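Long-range contact in protein DOA1 (Saccharomyces cerevisiae, PDB 3ODT), which probably binds ubiquitin through its WD40 beta-propeller domain and helps to regulate the turnover of F-box proteins: residues D238-I250 with K259-V272. Sequence-based numbering, arbitrary orientation.
Sequences DIVSCGEDRTVRI and KQVITLPAISIWSV
Val-248 packs against Ile-269 and Ile-262 in the tight part of the contact: its CG2 lies 3.9 Å from CG2 of Ile-269, the two side chains crossing at about a right angle. CG1 of Val-248, anti to the backbone N (chi1 176°), faces Val-272 instead, whose CG1 also meets SG of Cys-242 at 3.8 Å. Strands 247-250 and 259-263 pair antiparallel (167°); Ile-262 N reaches Val-248 O at 2.8 Å, nearly in line with the carbonyl, and a classic bulge sets Lys-259 and Gln-260 opposite Ile-250. At the turn, Ile-269 N bonds Gly-243 O, while Ser-268 OG donates to the syn side of Glu-244 OE1 at 2.6 Å, an oxygen also bonded by Tyr-229. The solvent side is polar and exposed: Arg-246 NH1 gives Leu-264 O a bent hydrogen bond (132°), and Thr-263 CG2 covers one guanidinium face. Extended beyond CG, Lys-259 forms a salt bridge, NZ 2.8 Å from Asp-238 OD2 on its syn side. A methionine in its place would probably leave this buried carboxylate without its countercharge. Hairpin 247-250/259-263 closes one four-stranded blade, and strands 239-243 and 247-250 pack on the next blade's innermost strand, 269-272, as characteristic of a WD40 beta-propeller.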
loop_
_atom_site.group_PDB
_atom_site.type_symbol
_atom_site.label_atom_id
_atom_site.label_comp_id
_atom_site.label_asym_id
_atom_site.label_seq_id
_atom_site.Cartn_x
_atom_site.Cartn_y
_atom_site.Cartn_z
ATOM N N ASP A 238 7.889 -7.111 -12.031
ATOM C CA ASP A 238 8.820 -6.030 -11.701
ATOM C C ASP A 238 8.347 -5.343 -10.424
ATOM O O ASP A 238 7.152 -5.416 -10.057
ATOM C CB ASP A 238 8.864 -4.958 -12.785
ATOM C CG ASP A 238 9.602 -5.379 -14.044
ATOM O OD1 ASP A 238 10.254 -6.444 -14.062
ATOM O OD2 ASP A 238 9.530 -4.590 -15.025
ATOM N N ILE A 239 9.259 -4.660 -9.753
ATOM C CA ILE A 239 8.936 -3.967 -8.523
ATOM C C ILE A 239 8.709 -2.488 -8.842
ATOM O O ILE A 239 9.481 -1.885 -9.586
ATOM C CB ILE A 239 10.089 -4.074 -7.502
ATOM C CG1 ILE A 239 10.435 -5.534 -7.208
ATOM C CG2 ILE A 239 9.743 -3.286 -6.238
ATOM C CD1 ILE A 239 11.755 -5.690 -6.454
ATOM N N VAL A 240 7.642 -1.921 -8.295
ATOM C CA VAL A 240 7.491 -0.474 -8.282
ATOM C C VAL A 240 7.615 0.020 -6.840
ATOM O O VAL A 240 7.032 -0.556 -5.919
ATOM C CB VAL A 240 6.161 -0.008 -8.891
ATOM C CG1 VAL A 240 4.974 -0.513 -8.125
ATOM C CG2 VAL A 240 6.133 1.496 -8.939
ATOM N N SER A 241 8.427 1.034 -6.646
ATOM C CA SER A 241 8.642 1.610 -5.331
ATOM C C SER A 241 8.507 3.123 -5.385
ATOM O O SER A 241 8.608 3.725 -6.466
ATOM C CB SER A 241 10.038 1.262 -4.825
ATOM O OG SER A 241 11.074 1.853 -5.623
ATOM N N CYS A 242 8.318 3.733 -4.232
ATOM C CA CYS A 242 8.307 5.177 -4.134
ATOM C C CYS A 242 8.707 5.626 -2.751
ATOM O O CYS A 242 8.642 4.865 -1.779
ATOM C CB CYS A 242 6.922 5.731 -4.482
ATOM S SG CYS A 242 5.624 5.373 -3.282
ATOM N N GLY A 243 9.112 6.889 -2.635
ATOM C CA GLY A 243 9.468 7.389 -1.329
ATOM C C GLY A 243 9.780 8.870 -1.224
ATOM O O GLY A 243 9.314 9.724 -1.983
ATOM N N GLU A 244 10.580 9.145 -0.215
ATOM C CA GLU A 244 10.817 10.467 0.265
ATOM C C GLU A 244 11.739 11.280 -0.658
ATOM O O GLU A 244 11.788 12.509 -0.583
ATOM C CB GLU A 244 11.356 10.349 1.702
ATOM C CG GLU A 244 11.605 11.672 2.442
ATOM C CD GLU A 244 10.408 12.614 2.424
ATOM O OE1 GLU A 244 9.267 12.160 2.642
ATOM O OE2 GLU A 244 10.629 13.826 2.230
ATOM N N ASP A 245 12.428 10.600 -1.567
ATOM C CA ASP A 245 13.313 11.277 -2.526
ATOM C C ASP A 245 12.617 11.773 -3.791
ATOM O O ASP A 245 13.271 12.139 -4.767
ATOM C CB ASP A 245 14.491 10.398 -2.882
ATOM C CG ASP A 245 14.093 9.171 -3.700
ATOM O OD1 ASP A 245 12.878 9.020 -3.962
ATOM O OD2 ASP A 245 15.029 8.409 -4.112
ATOM N N ARG A 246 11.287 11.838 -3.735
ATOM C CA ARG A 246 10.440 12.388 -4.798
ATOM C C ARG A 246 10.328 11.473 -6.004
ATOM O O ARG A 246 9.845 11.905 -7.061
ATOM C CB ARG A 246 10.893 13.792 -5.237
ATOM C CG ARG A 246 11.246 14.711 -4.076
ATOM C CD ARG A 246 11.409 16.145 -4.522
ATOM N NE ARG A 246 12.602 16.414 -5.324
ATOM C CZ ARG A 246 12.601 16.729 -6.619
ATOM N NH1 ARG A 246 11.469 16.744 -7.325
ATOM N NH2 ARG A 246 13.745 16.999 -7.232
ATOM N N THR A 247 10.735 10.225 -5.853
ATOM C CA THR A 247 10.763 9.329 -6.991
ATOM C C THR A 247 9.793 8.143 -6.861
ATOM O O THR A 247 9.486 7.642 -5.767
ATOM C CB THR A 247 12.171 8.771 -7.321
ATOM O OG1 THR A 247 12.587 7.811 -6.345
ATOM C CG2 THR A 247 13.202 9.907 -7.497
ATOM N N VAL A 248 9.358 7.701 -8.039
ATOM C CA VAL A 248 8.762 6.389 -8.278
ATOM C C VAL A 248 9.793 5.634 -9.096
ATOM O O VAL A 248 10.315 6.172 -10.078
ATOM C CB VAL A 248 7.439 6.491 -9.070
ATOM C CG1 VAL A 248 6.909 5.101 -9.380
ATOM C CG2 VAL A 248 6.415 7.287 -8.258
ATOM N N ARG A 249 10.098 4.407 -8.709
ATOM C CA ARG A 249 11.134 3.657 -9.393
ATOM C C ARG A 249 10.610 2.311 -9.817
ATOM O O ARG A 249 9.803 1.701 -9.110
ATOM C CB ARG A 249 12.382 3.521 -8.538
ATOM C CG ARG A 249 12.978 4.863 -8.218
ATOM C CD ARG A 249 14.246 4.752 -7.410
ATOM N NE ARG A 249 14.734 6.071 -6.992
ATOM C CZ ARG A 249 15.977 6.503 -7.095
ATOM N NH1 ARG A 249 16.911 5.780 -7.692
ATOM N NH2 ARG A 249 16.263 7.711 -6.623
ATOM N N ILE A 250 11.094 1.829 -10.953
ATOM C CA ILE A 250 10.687 0.531 -11.457
ATOM C C ILE A 250 11.935 -0.320 -11.566
ATOM O O ILE A 250 12.923 0.136 -12.135
ATOM C CB ILE A 250 9.987 0.650 -12.834
ATOM C CG1 ILE A 250 8.686 1.456 -12.694
ATOM C CG2 ILE A 250 9.636 -0.724 -13.395
ATOM C CD1 ILE A 250 8.764 2.825 -13.252
ATOM N N LYS A 259 15.122 0.106 -13.842
ATOM C CA LYS A 259 14.616 0.286 -15.206
ATOM C C LYS A 259 14.195 1.735 -15.493
ATOM O O LYS A 259 14.340 2.210 -16.629
ATOM C CB LYS A 259 13.429 -0.646 -15.448
ATOM C CG LYS A 259 13.754 -2.149 -15.353
ATOM C CD LYS A 259 12.521 -2.967 -15.709
ATOM C CE LYS A 259 12.784 -4.424 -15.827
ATOM N NZ LYS A 259 11.729 -5.023 -16.689
ATOM N N GLN A 260 13.642 2.416 -14.488
ATOM C CA GLN A 260 13.193 3.783 -14.677
ATOM C C GLN A 260 13.128 4.500 -13.336
ATOM O O GLN A 260 12.774 3.901 -12.302
ATOM C CB GLN A 260 11.820 3.844 -15.365
ATOM C CG GLN A 260 11.400 5.222 -15.730
ATOM C CD GLN A 260 10.101 5.232 -16.501
ATOM O OE1 GLN A 260 9.445 4.202 -16.645
ATOM N NE2 GLN A 260 9.702 6.401 -16.975
ATOM N N VAL A 261 13.470 5.785 -13.365
ATOM C CA VAL A 261 13.250 6.689 -12.239
ATOM C C VAL A 261 12.378 7.818 -12.725
ATOM O O VAL A 261 12.728 8.534 -13.665
ATOM C CB VAL A 261 14.554 7.264 -11.708
ATOM C CG1 VAL A 261 14.297 8.274 -10.570
ATOM C CG2 VAL A 261 15.477 6.156 -11.265
ATOM N N ILE A 262 11.241 7.966 -12.071
ATOM C CA ILE A 262 10.305 9.054 -12.329
ATOM C C ILE A 262 10.372 10.030 -11.156
ATOM O O ILE A 262 10.151 9.665 -9.992
ATOM C CB ILE A 262 8.855 8.538 -12.441
ATOM C CG1 ILE A 262 8.697 7.576 -13.617
ATOM C CG2 ILE A 262 7.873 9.680 -12.628
ATOM C CD1 ILE A 262 7.433 6.772 -13.590
ATOM N N THR A 263 10.752 11.257 -11.448
ATOM C CA THR A 263 10.911 12.271 -10.437
ATOM C C THR A 263 9.741 13.225 -10.531
ATOM O O THR A 263 9.424 13.722 -11.598
ATOM C CB THR A 263 12.215 13.023 -10.607
ATOM O OG1 THR A 263 13.305 12.100 -10.526
ATOM C CG2 THR A 263 12.362 14.072 -9.511
ATOM N N LEU A 264 9.077 13.431 -9.405
ATOM C CA LEU A 264 7.895 14.282 -9.333
ATOM C C LEU A 264 8.111 15.510 -8.458
ATOM O O LEU A 264 8.919 15.462 -7.534
ATOM C CB LEU A 264 6.746 13.469 -8.746
ATOM C CG LEU A 264 6.318 12.259 -9.597
ATOM C CD1 LEU A 264 5.265 11.471 -8.884
ATOM C CD2 LEU A 264 5.778 12.682 -10.940
ATOM N N PRO A 265 7.363 16.602 -8.739
ATOM C CA PRO A 265 7.519 17.859 -7.992
ATOM C C PRO A 265 6.702 17.830 -6.694
ATOM O O PRO A 265 5.824 18.675 -6.464
ATOM C CB PRO A 265 6.992 18.924 -8.974
ATOM C CG PRO A 265 5.916 18.185 -9.756
ATOM C CD PRO A 265 6.429 16.751 -9.879
ATOM N N ALA A 266 7.013 16.856 -5.851
ATOM C CA ALA A 266 6.377 16.693 -4.562
ATOM C C ALA A 266 7.422 16.259 -3.568
ATOM O O ALA A 266 8.269 15.434 -3.881
ATOM C CB ALA A 266 5.294 15.634 -4.671
ATOM N N ILE A 267 7.384 16.782 -2.348
ATOM C CA ILE A 267 8.449 16.492 -1.399
ATOM C C ILE A 267 8.457 15.014 -0.968
ATOM O O ILE A 267 9.519 14.505 -0.604
ATOM C CB ILE A 267 8.442 17.405 -0.149
ATOM C CG1 ILE A 267 7.149 17.250 0.653
ATOM C CG2 ILE A 267 8.751 18.873 -0.551
ATOM C CD1 ILE A 267 7.133 18.087 1.913
ATOM N N SER A 268 7.297 14.359 -1.006
ATOM C CA SER A 268 7.168 12.946 -0.614
ATOM C C SER A 268 6.225 12.209 -1.527
ATOM O O SER A 268 5.121 12.714 -1.828
ATOM C CB SER A 268 6.571 12.845 0.798
ATOM O OG SER A 268 7.311 13.593 1.747
ATOM N N ILE A 269 6.603 11.005 -1.950
ATOM C CA ILE A 269 5.690 10.148 -2.707
ATOM C C ILE A 269 5.252 9.009 -1.769
ATOM O O ILE A 269 6.081 8.205 -1.373
ATOM C CB ILE A 269 6.349 9.544 -3.961
ATOM C CG1 ILE A 269 7.210 10.579 -4.686
ATOM C CG2 ILE A 269 5.238 8.953 -4.880
ATOM C CD1 ILE A 269 6.489 11.858 -5.054
ATOM N N TRP A 270 3.981 9.025 -1.349
ATOM C CA TRP A 270 3.521 8.160 -0.276
ATOM C C TRP A 270 3.120 6.750 -0.676
ATOM O O TRP A 270 3.231 5.823 0.124
ATOM C CB TRP A 270 2.352 8.805 0.467
ATOM C CG TRP A 270 2.715 10.061 1.129
ATOM C CD1 TRP A 270 2.268 11.311 0.833
ATOM C CD2 TRP A 270 3.627 10.198 2.221
ATOM N NE1 TRP A 270 2.854 12.230 1.676
ATOM C CE2 TRP A 270 3.694 11.569 2.534
ATOM C CE3 TRP A 270 4.405 9.297 2.943
ATOM C CZ2 TRP A 270 4.498 12.061 3.551
ATOM C CZ3 TRP A 270 5.201 9.786 3.975
ATOM C CH2 TRP A 270 5.262 11.160 4.245
ATOM N N SER A 271 2.560 6.622 -1.873
ATOM C CA SER A 271 1.909 5.370 -2.223
ATOM C C SER A 271 1.882 5.136 -3.726
ATOM O O SER A 271 1.769 6.073 -4.532
ATOM C CB SER A 271 0.465 5.415 -1.699
ATOM O OG SER A 271 -0.217 4.189 -1.969
ATOM N N VAL A 272 2.048 3.873 -4.083
ATOM C CA VAL A 272 1.808 3.383 -5.437
ATOM C C VAL A 272 0.939 2.143 -5.400
ATOM O O VAL A 272 0.909 1.395 -4.397
ATOM C CB VAL A 272 3.119 3.021 -6.169
ATOM C CG1 VAL A 272 3.904 4.289 -6.508
ATOM C CG2 VAL A 272 3.995 2.103 -5.294
#